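Local coordinates for protein Phi class glutathione transferase GSTF1 (Populus tremula x Populus tremuloides, PDB 4RI6) that probably conjugates glutathione to electrophilic halide-bearing compounds, releasing a halide ion, as a cytoplasmic detoxifying transferase, at residues S13-V19 with Q55-F59; T22-V28 with Y75-K79; R70-R74 with D100-D106; F110-G115 with H169-G173. All blocks are in the same frame, centred on the assembly; numbering follows the deposited sequence.

Contact 1: S13-V19 with Q55-F59. With GSH (glutathione), chain C.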
# COMPACT_ATOMS: atom_id res chain seq x y z
N SER A 13 3.80 -0.62 18.49
CA SER A 13 3.03 -0.66 17.25
C SER A 13 3.91 -0.95 16.05
O SER A 13 4.97 -0.37 15.87
CB SER A 13 2.30 0.68 17.03
OG SER A 13 2.11 0.93 15.63
N THR A 14 3.45 -1.84 15.19
CA THR A 14 4.23 -2.20 14.00
C THR A 14 4.41 -1.02 13.07
O THR A 14 5.49 -0.81 12.55
CB THR A 14 3.57 -3.34 13.24
OG1 THR A 14 2.20 -3.03 13.02
CG2 THR A 14 3.67 -4.63 14.02
N ALA A 15 3.33 -0.26 12.85
CA ALA A 15 3.41 0.89 11.97
C ALA A 15 4.29 2.00 12.54
O ALA A 15 5.03 2.65 11.81
CB ALA A 15 2.01 1.41 11.66
N VAL A 16 4.22 2.23 13.84
CA VAL A 16 5.17 3.16 14.47
C VAL A 16 6.62 2.66 14.29
O VAL A 16 7.53 3.43 13.99
CB VAL A 16 4.87 3.35 15.99
CG1 VAL A 16 5.96 4.21 16.66
CG2 VAL A 16 3.48 3.97 16.20
N SER A 17 6.84 1.37 14.51
CA SER A 17 8.17 0.78 14.39
C SER A 17 8.76 0.97 13.00
O SER A 17 9.96 1.20 12.85
CB SER A 17 8.12 -0.72 14.74
OG SER A 17 7.97 -0.90 16.14
N ARG A 18 7.92 0.86 11.98
CA ARG A 18 8.34 1.10 10.61
C ARG A 18 8.89 2.51 10.47
O ARG A 18 9.94 2.73 9.88
CB ARG A 18 7.16 0.88 9.66
CG ARG A 18 7.48 1.15 8.20
CD ARG A 18 6.29 0.90 7.27
NE ARG A 18 5.99 -0.52 7.29
CZ ARG A 18 5.01 -1.10 7.95
NH1 ARG A 18 4.12 -0.39 8.64
NH2 ARG A 18 4.92 -2.42 7.93
N VAL A 19 8.19 3.48 11.04
CA VAL A 19 8.65 4.86 10.94
C VAL A 19 9.94 5.08 11.74
O VAL A 19 10.87 5.75 11.27
CB VAL A 19 7.54 5.84 11.39
CG1 VAL A 19 8.06 7.25 11.50
CG2 VAL A 19 6.38 5.79 10.43
N GLN A 55 -5.71 5.99 14.15
CA GLN A 55 -4.62 5.02 14.18
C GLN A 55 -3.31 5.73 14.35
O GLN A 55 -3.24 6.94 14.23
CB GLN A 55 -4.61 4.20 12.89
CG GLN A 55 -5.91 3.47 12.72
CD GLN A 55 -5.85 2.46 11.63
OE1 GLN A 55 -5.92 2.80 10.45
NE2 GLN A 55 -5.72 1.20 12.01
N VAL A 56 -2.28 4.94 14.67
CA VAL A 56 -0.92 5.45 14.80
C VAL A 56 -0.06 4.80 13.73
O VAL A 56 -0.30 3.68 13.36
CB VAL A 56 -0.35 5.19 16.21
CG1 VAL A 56 -1.13 6.00 17.25
CG2 VAL A 56 -0.38 3.72 16.57
N PRO A 57 0.99 5.49 13.26
CA PRO A 57 1.50 6.77 13.72
C PRO A 57 0.94 7.98 13.00
O PRO A 57 0.29 7.86 11.96
CB PRO A 57 2.99 6.65 13.43
CG PRO A 57 3.02 5.91 12.17
CD PRO A 57 1.92 4.87 12.30
N ALA A 58 1.24 9.14 13.55
CA ALA A 58 1.17 10.40 12.83
C ALA A 58 2.54 11.07 12.90
O ALA A 58 3.34 10.79 13.80
CB ALA A 58 0.07 11.30 13.39
N PHE A 59 2.78 11.96 11.95
CA PHE A 59 4.05 12.63 11.79
C PHE A 59 3.81 14.14 11.67
O PHE A 59 2.88 14.55 10.96
CB PHE A 59 4.75 12.10 10.53
CG PHE A 59 5.92 12.92 10.10
CD1 PHE A 59 5.75 14.10 9.41
CD2 PHE A 59 7.21 12.48 10.37
CE1 PHE A 59 6.85 14.85 9.02
CE2 PHE A 59 8.30 13.22 9.97
CZ PHE A 59 8.12 14.40 9.29
N1 GSH C . -2.04 1.64 7.55
CA1 GSH C . -1.67 2.35 8.76
C1 GSH C . -0.22 2.79 8.80
O11 GSH C . 0.57 2.07 8.23
O12 GSH C . 0.14 3.85 9.36
CB1 GSH C . -1.91 1.31 9.83
CG1 GSH C . -2.15 2.01 11.13
CD1 GSH C . -2.61 1.01 12.16
OE1 GSH C . -3.40 0.12 11.92
N2 GSH C . -2.07 1.23 13.34
CA2 GSH C . -2.33 0.50 14.54
C2 GSH C . -3.30 1.31 15.36
O2 GSH C . -3.21 2.51 15.32
CB2 GSH C . -0.96 0.32 15.20
SG2 GSH C . -0.10 -1.16 14.63
N3 GSH C . -4.19 0.63 16.09
CA3 GSH C . -5.12 1.27 16.99
C3 GSH C . -6.47 1.49 16.36
O31 GSH C . -6.64 1.19 15.16
O32 GSH C . -7.38 1.96 17.07
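Pro57 lies against the first turns of helix 14-25, and three aliphatic side chains close over it. Its CD atom meets the methyl of Ala15 at 3.5 Å, the closest approach of the two segments, where the short side chain of alanine leaves room for the proline ring to lie close to the helix. One turn on, Val19 CG2 rests 3.8 Å from Pro57 CG, crossing it at a slant. Val16 meets another part of the loop, its CG2 branch 3.9 Å from both Pro57 CB and Val56 CG2. In both helix valines it is CG2, the branch beside the backbone N, that does the touching. The peptide bond before Pro57 is cis. Such a cis-proline, facing the start of the first helix from the loop that leads into strand 58-60, is a hallmark of the thioredoxin fold, which forms the N-terminal domain of glutathione transferases. The turn it makes presents the backbone of Val56 to glutathione: Val56 N donates to GSH O2 at 2.7 Å, and GSH N2 returns a bond to Val56 O at 3.0 Å, a two-way pairing like that between antiparallel strands. Opposite in character is the more open end toward the ligand. There Gln55, partly exposed and making no contact with the helix, stretches beyond CG to give a long bond from NE2 to GSH O31 (3.3 Å). Ser13 stands at the border as the N-cap: its OG, anti to its own N (chi1 151°), takes an almost straight bond from Val16 N (176°) while also packing against the cysteinyl part of the ligand.

Contact 2: T22-V28 with Y75-K79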
# COMPACT_ATOMS: atom_id res chain seq x y z
N THR A 22 12.98 3.81 10.04
CA THR A 22 13.33 4.69 8.93
C THR A 22 14.03 5.95 9.41
O THR A 22 15.06 6.33 8.85
CB THR A 22 12.06 5.06 8.13
OG1 THR A 22 11.48 3.84 7.63
CG2 THR A 22 12.39 6.00 6.97
N LEU A 23 13.50 6.59 10.45
CA LEU A 23 14.13 7.77 11.00
C LEU A 23 15.57 7.47 11.40
O LEU A 23 16.47 8.26 11.16
CB LEU A 23 13.33 8.28 12.20
CG LEU A 23 11.99 8.90 11.84
CD1 LEU A 23 11.10 9.02 13.05
CD2 LEU A 23 12.22 10.27 11.22
N ILE A 24 15.78 6.31 12.01
CA ILE A 24 17.11 5.96 12.52
C ILE A 24 18.07 5.67 11.36
O ILE A 24 19.20 6.15 11.36
CB ILE A 24 17.03 4.77 13.47
CG1 ILE A 24 16.28 5.18 14.75
CG2 ILE A 24 18.42 4.29 13.83
CD1 ILE A 24 15.82 4.02 15.61
N GLU A 25 17.61 4.92 10.36
CA GLU A 25 18.39 4.73 9.14
C GLU A 25 18.75 6.05 8.49
O GLU A 25 19.85 6.20 7.97
CB GLU A 25 17.61 3.87 8.14
CG GLU A 25 17.51 2.39 8.52
CD GLU A 25 18.77 1.57 8.20
OE1 GLU A 25 19.56 1.98 7.32
OE2 GLU A 25 18.95 0.51 8.83
N LYS A 26 17.81 6.99 8.52
CA LYS A 26 18.05 8.28 7.87
C LYS A 26 18.74 9.30 8.76
O LYS A 26 18.96 10.43 8.33
CB LYS A 26 16.73 8.86 7.35
CG LYS A 26 16.12 8.00 6.26
CD LYS A 26 17.04 7.85 5.04
CE LYS A 26 17.49 9.18 4.45
NZ LYS A 26 18.28 9.01 3.19
N ASP A 27 19.09 8.90 9.99
CA ASP A 27 19.80 9.77 10.92
C ASP A 27 18.99 11.02 11.22
O ASP A 27 19.54 12.10 11.35
CB ASP A 27 21.18 10.12 10.34
CG ASP A 27 22.08 10.86 11.32
OD1 ASP A 27 21.92 10.66 12.55
OD2 ASP A 27 22.93 11.64 10.85
N VAL A 28 17.66 10.88 11.28
CA VAL A 28 16.80 12.02 11.54
C VAL A 28 16.42 12.06 13.00
O VAL A 28 15.78 11.14 13.49
CB VAL A 28 15.54 11.97 10.69
CG1 VAL A 28 14.63 13.15 11.01
CG2 VAL A 28 15.92 11.97 9.22
N TYR A 75 8.22 10.28 2.63
CA TYR A 75 8.50 11.70 2.82
C TYR A 75 9.86 11.88 3.49
O TYR A 75 10.67 12.69 3.07
CB TYR A 75 7.41 12.36 3.66
CG TYR A 75 7.75 13.76 4.08
CD1 TYR A 75 7.77 14.80 3.15
CD2 TYR A 75 8.05 14.06 5.41
CE1 TYR A 75 8.06 16.07 3.52
CE2 TYR A 75 8.36 15.34 5.79
CZ TYR A 75 8.36 16.34 4.83
OH TYR A 75 8.65 17.64 5.18
N ILE A 76 10.10 11.10 4.54
CA ILE A 76 11.37 11.16 5.26
C ILE A 76 12.53 10.89 4.30
O ILE A 76 13.52 11.62 4.27
CB ILE A 76 11.38 10.15 6.43
CG1 ILE A 76 10.43 10.60 7.53
CG2 ILE A 76 12.79 9.98 7.00
CD1 ILE A 76 10.12 9.54 8.56
N CYS A 77 12.39 9.85 3.49
CA CYS A 77 13.44 9.50 2.55
C CYS A 77 13.65 10.59 1.48
O CYS A 77 14.78 10.84 1.05
CB CYS A 77 13.12 8.14 1.92
SG CYS A 77 13.33 6.74 3.07
N ASP A 78 12.57 11.25 1.10
CA ASP A 78 12.64 12.33 0.12
C ASP A 78 13.29 13.58 0.72
O ASP A 78 14.27 14.13 0.18
CB ASP A 78 11.23 12.66 -0.37
CG ASP A 78 11.21 13.30 -1.74
OD1 ASP A 78 12.25 13.82 -2.19
OD2 ASP A 78 10.12 13.31 -2.37
N LYS A 79 12.75 14.04 1.84
CA LYS A 79 13.25 15.23 2.51
C LYS A 79 14.71 15.13 2.92
O LYS A 79 15.46 16.10 2.83
CB LYS A 79 12.41 15.52 3.75
CG LYS A 79 12.86 16.77 4.51
CD LYS A 79 11.99 17.05 5.72
CE LYS A 79 12.50 18.25 6.49
NZ LYS A 79 11.82 18.38 7.81
O HOH W 1 16.45 8.63 1.26
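Ile76 pairs the C-terminal ends of two helices of the thioredoxin-like domain, 14-25 and 69-79, and Thr22, Leu23, Lys26 and Val28 gather round it. The isoleucine provides two separate surfaces. Its CD1 end presses on Leu23 CD2 at 3.5 Å, closer than carbons usually pack, with the two side chains running at about a right angle. Its CG2 branch, anti to the backbone N, faces the methyl of Thr22 (4.0 Å) and the CG of Lys26 (3.9 Å). Threonine suits this position because its hydroxyl is spent on Arg18 O within its own helix, leaving CG2 for the apolar side, where it also nears the sulfur of Cys77. Lys26 likewise serves two roles. Its aliphatic part slides past Ile76, and the chain then folds at chi2 (-59°) and chi3 (-55°) to bring NZ alongside the last turn of helix 69-79. There the buried ammonium donates to a water at 2.7 Å that passes a bond to Cys77 O, and to the carbonyls of Lys83 and Asn85, carbonyl and water partners that would suit its charge. Helix 14-25 ends beside it in a Schellman motif: Asp27 has positive phi and Val28 N bonds back to Leu23 O at 2.9 Å, which turns Val28 inward toward Ile76. Aliphatic packing between two helices lying on the same face of the sheet is typical of the thioredoxin fold.

Contact 3: R70-R74 with D100-D106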
# COMPACT_ATOMS: atom_id res chain seq x y z
N ARG A 70 3.84 4.19 5.58
CA ARG A 70 4.67 4.12 4.39
C ARG A 70 4.76 5.48 3.69
O ARG A 70 5.78 5.78 3.10
CB ARG A 70 4.17 3.03 3.45
CG ARG A 70 4.33 1.65 4.03
CD ARG A 70 3.56 0.60 3.25
NE ARG A 70 3.53 -0.69 3.97
CZ ARG A 70 2.69 -0.99 4.95
NH1 ARG A 70 1.76 -0.12 5.36
NH2 ARG A 70 2.74 -2.18 5.52
N ALA A 71 3.71 6.30 3.79
CA ALA A 71 3.74 7.67 3.25
C ALA A 71 4.69 8.53 4.06
O ALA A 71 5.49 9.29 3.51
CB ALA A 71 2.32 8.29 3.24
N ILE A 72 4.61 8.40 5.37
CA ILE A 72 5.54 9.10 6.24
C ILE A 72 6.99 8.74 5.89
O ILE A 72 7.86 9.61 5.81
CB ILE A 72 5.24 8.78 7.72
CG1 ILE A 72 3.87 9.35 8.11
CG2 ILE A 72 6.33 9.35 8.64
CD1 ILE A 72 3.34 8.87 9.42
N CYS A 73 7.24 7.46 5.64
CA CYS A 73 8.60 7.01 5.39
C CYS A 73 9.09 7.50 4.04
O CYS A 73 10.25 7.87 3.90
CB CYS A 73 8.69 5.49 5.47
SG CYS A 73 8.51 4.86 7.16
N ARG A 74 8.22 7.53 3.03
CA ARG A 74 8.65 8.05 1.74
C ARG A 74 8.99 9.54 1.86
O ARG A 74 9.94 10.01 1.25
CB ARG A 74 7.58 7.82 0.66
CG ARG A 74 7.71 6.46 0.02
CD ARG A 74 6.87 6.27 -1.22
NE ARG A 74 5.48 6.17 -0.87
CZ ARG A 74 4.81 5.04 -0.65
NH1 ARG A 74 5.35 3.85 -0.77
NH2 ARG A 74 3.55 5.10 -0.33
N ASP A 100 10.25 0.17 -4.77
CA ASP A 100 8.86 0.47 -4.46
C ASP A 100 7.91 -0.69 -4.78
O ASP A 100 6.93 -0.91 -4.05
CB ASP A 100 8.44 1.72 -5.22
CG ASP A 100 7.18 2.36 -4.67
OD1 ASP A 100 7.02 2.47 -3.44
OD2 ASP A 100 6.33 2.77 -5.49
N GLN A 101 8.18 -1.46 -5.83
CA GLN A 101 7.29 -2.58 -6.13
C GLN A 101 7.29 -3.60 -4.99
O GLN A 101 6.27 -4.23 -4.73
CB GLN A 101 7.65 -3.25 -7.46
CG GLN A 101 8.96 -3.99 -7.43
CD GLN A 101 9.48 -4.36 -8.81
OE1 GLN A 101 8.71 -4.69 -9.72
NE2 GLN A 101 10.80 -4.29 -8.97
N TRP A 102 8.41 -3.74 -4.28
CA TRP A 102 8.50 -4.68 -3.15
C TRP A 102 7.93 -4.03 -1.89
O TRP A 102 7.43 -4.73 -1.02
CB TRP A 102 9.95 -5.16 -2.95
CG TRP A 102 10.38 -6.01 -4.08
CD1 TRP A 102 11.14 -5.65 -5.16
CD2 TRP A 102 10.01 -7.38 -4.30
NE1 TRP A 102 11.26 -6.70 -6.02
CE2 TRP A 102 10.58 -7.77 -5.53
CE3 TRP A 102 9.26 -8.31 -3.58
CZ2 TRP A 102 10.43 -9.04 -6.03
CZ3 TRP A 102 9.10 -9.55 -4.09
CH2 TRP A 102 9.69 -9.92 -5.29
N VAL A 103 7.94 -2.70 -1.82
CA VAL A 103 7.22 -2.01 -0.74
C VAL A 103 5.70 -2.23 -0.92
O VAL A 103 4.98 -2.49 0.04
CB VAL A 103 7.54 -0.52 -0.71
CG1 VAL A 103 6.74 0.18 0.40
CG2 VAL A 103 9.04 -0.31 -0.49
N GLU A 104 5.22 -2.16 -2.16
CA GLU A 104 3.80 -2.43 -2.43
C GLU A 104 3.48 -3.89 -2.13
O GLU A 104 2.37 -4.22 -1.70
CB GLU A 104 3.45 -2.07 -3.88
CG GLU A 104 3.36 -0.61 -4.13
CD GLU A 104 2.22 0.01 -3.35
OE1 GLU A 104 1.13 -0.58 -3.32
OE2 GLU A 104 2.41 1.09 -2.75
N THR A 105 4.42 -4.79 -2.39
CA THR A 105 4.23 -6.19 -2.04
C THR A 105 4.08 -6.35 -0.53
O THR A 105 3.24 -7.12 -0.08
CB THR A 105 5.38 -7.04 -2.63
OG1 THR A 105 5.28 -6.98 -4.06
CG2 THR A 105 5.28 -8.50 -2.20
N ASP A 106 4.84 -5.61 0.26
CA ASP A 106 4.56 -5.57 1.69
C ASP A 106 3.13 -5.09 1.95
O ASP A 106 2.35 -5.75 2.63
CB ASP A 106 5.55 -4.67 2.44
CG ASP A 106 5.12 -4.45 3.87
OD1 ASP A 106 4.88 -5.45 4.56
OD2 ASP A 106 5.00 -3.28 4.30
O HOH W 2 3.36 1.46 -0.16
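Arg70 reaches Asp106 side-on, and two of its nitrogens converge on a single oxygen: NH2 to OD2 of Asp106 at 2.8 Å and NE to the same OD2 at 3.0 Å. The oxygen lies close to the guanidinium plane, but the carboxylate is turned by 36° and receives both donors from one face. A chain extended from CG to NE lets Arg70 span the gap, since the axes of 70-74 and 100-106 run nearly antiparallel 12.7 Å apart. One turn along, Arg74 makes a longer salt bridge, NH1 to Asp100 OD1 at 3.4 Å, with the two flat groups almost perpendicular (83°). Its chain bends at chi3, which lays the guanidinium over Arg70 O. A water links Arg74 NH1 (3.2 Å) to Glu104 OE2 (2.8 Å), while Val103 CG1 lies against both arginines, near Arg70 CD and at the edge of the Arg74 guanidinium.

In the next shell, Ser168 bonds to the gripped oxygen of Asp106, and Tyr89 bonds to both Asp100 OD1 and Arg74 NH1. Arg74 also forms salt bridges with Asp100 and Glu104 of the second subunit, and the same residue pairs recur in the reverse direction. Buried arginines and acids are thus matched across both the domain boundary and the dimer interface. Such mutual pairing would probably keep Asp100 and Glu104 ionised, and it ties Arg70, which touches glutathione, to the helical domain.

Contact 4: F110-G115 with H169-G173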
# COMPACT_ATOMS: atom_id res chain seq x y z
N PHE A 110 2.18 -9.35 1.61
CA PHE A 110 2.75 -9.85 2.85
C PHE A 110 2.05 -9.28 4.08
O PHE A 110 1.75 -9.98 5.02
CB PHE A 110 4.25 -9.51 2.89
CG PHE A 110 4.94 -9.76 4.21
CD1 PHE A 110 5.53 -10.98 4.47
CD2 PHE A 110 5.02 -8.76 5.18
CE1 PHE A 110 6.18 -11.22 5.66
CE2 PHE A 110 5.69 -9.00 6.38
CZ PHE A 110 6.28 -10.23 6.61
N GLY A 111 1.78 -7.98 4.03
CA GLY A 111 1.26 -7.25 5.17
C GLY A 111 -0.09 -7.71 5.70
O GLY A 111 -0.27 -7.85 6.90
N PRO A 112 -1.05 -7.94 4.80
CA PRO A 112 -2.36 -8.35 5.33
C PRO A 112 -2.35 -9.67 6.15
O PRO A 112 -2.82 -9.64 7.29
CB PRO A 112 -3.22 -8.45 4.06
CG PRO A 112 -2.58 -7.42 3.15
CD PRO A 112 -1.12 -7.54 3.38
N PRO A 113 -1.83 -10.78 5.60
CA PRO A 113 -1.88 -11.99 6.44
C PRO A 113 -0.93 -11.94 7.63
O PRO A 113 -1.29 -12.43 8.70
CB PRO A 113 -1.47 -13.11 5.47
CG PRO A 113 -0.67 -12.40 4.43
CD PRO A 113 -1.37 -11.09 4.24
N SER A 114 0.25 -11.37 7.45
CA SER A 114 1.18 -11.29 8.57
C SER A 114 0.63 -10.37 9.66
O SER A 114 0.71 -10.70 10.83
CB SER A 114 2.58 -10.84 8.11
OG SER A 114 2.58 -9.50 7.63
N GLY A 115 0.08 -9.23 9.27
CA GLY A 115 -0.52 -8.33 10.23
C GLY A 115 -1.72 -8.90 10.95
O GLY A 115 -1.92 -8.66 12.14
N HIS A 169 9.17 -4.97 6.07
CA HIS A 169 8.82 -6.32 6.54
C HIS A 169 9.21 -6.59 8.00
O HIS A 169 8.74 -7.55 8.60
CB HIS A 169 9.45 -7.39 5.66
CG HIS A 169 8.87 -7.49 4.30
ND1 HIS A 169 9.14 -6.57 3.29
CD2 HIS A 169 8.00 -8.38 3.77
CE1 HIS A 169 8.46 -6.90 2.21
NE2 HIS A 169 7.75 -7.99 2.47
N LEU A 170 10.08 -5.76 8.55
CA LEU A 170 10.60 -6.01 9.88
C LEU A 170 9.51 -6.05 10.97
O LEU A 170 9.53 -6.94 11.81
CB LEU A 170 11.66 -4.97 10.25
CG LEU A 170 13.02 -5.19 9.57
CD1 LEU A 170 13.93 -3.97 9.70
CD2 LEU A 170 13.71 -6.42 10.15
N PRO A 171 8.54 -5.10 10.96
CA PRO A 171 7.65 -5.10 12.14
C PRO A 171 6.79 -6.35 12.30
O PRO A 171 6.74 -6.92 13.40
CB PRO A 171 6.79 -3.85 11.92
CG PRO A 171 7.68 -2.94 11.11
CD PRO A 171 8.40 -3.87 10.17
N ASN A 172 6.12 -6.80 11.24
CA ASN A 172 5.30 -8.00 11.38
C ASN A 172 6.18 -9.24 11.46
O ASN A 172 5.88 -10.18 12.20
CB ASN A 172 4.30 -8.13 10.24
CG ASN A 172 3.14 -7.18 10.39
OD1 ASN A 172 2.88 -6.67 11.48
ND2 ASN A 172 2.42 -6.95 9.31
N GLY A 173 7.25 -9.26 10.68
CA GLY A 173 8.15 -10.40 10.70
C GLY A 173 8.71 -10.65 12.09
O GLY A 173 8.74 -11.79 12.57
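His169 points an edge of its imidazole at the face of Phe110, a tilted edge-to-face pair with planes at 53° and ring centroids 4.4 Å apart. CD2 of the histidine stands over the centre of the phenyl ring, 3.3 Å from Phe110 CD2, so its polarised C-H is directed into the pi cloud. Histidine fits because both ring nitrogens are occupied, ND1 with Ala165 O and NE2 with the hydroxyl of Tyr147, which fixes the rotation of the ring. Phe110 is swung toward helix 164-179 by CG lying anti to its N (chi1 170°). Its other face carries the hydroxyl of Ser114, placed over the rim. With OG between N and the carbonyl carbon, that serine curls back to donate to Phe110 O at 2.8 Å, from above the carbonyl plane; the same oxygen also accepts from Ser114 N. Helices 93-122 and 164-179 belong to the all-helical C-terminal domain of glutathione transferases, and here their axes run nearly parallel, 23° apart at a distance of 9.7 Å. Prolines break the backbone bonding in each: Pro112 and Pro113 in one, Pro171 in the other. Asn172 is the knob in the hole, set among Phe110, Gly111, Ser114 and Gly115. Two glycines in the wall let the amide come near the backbone, and the CA atoms of Gly115 and Asn172 are 5.9 Å apart. Asn172 ND2 gives Ser114 OG a weak, bent bond of 3.1 Å, and its CB packs on the same oxygen at 3.4 Å. The amide oxygen of Asn172 also packs against Thr14 of helix 14-25.

Contacts 1 and 2 share helix 14-25 and lie in the thioredoxin-like domain; both are aliphatic, buried packing, but contact 1 opens onto glutathione whereas contact 2 sits farther from it, at the helix ends. Contact 2 meets contact 3 through helix 69-79, where Thr22 touches Cys73, and both reach the second subunit. Contact 3 is the ionic one, buried between domains, and Arg18 of contact 1 lies close to the like-charged Arg70 and makes a long, weak ion pair with Asp106. Contacts 3 and 4 follow each other on helix 93-122. Contact 4, only partly buried, mixes aromatic and amide packing in the helical domain, and its Pro171 abuts Thr14 of contact 1.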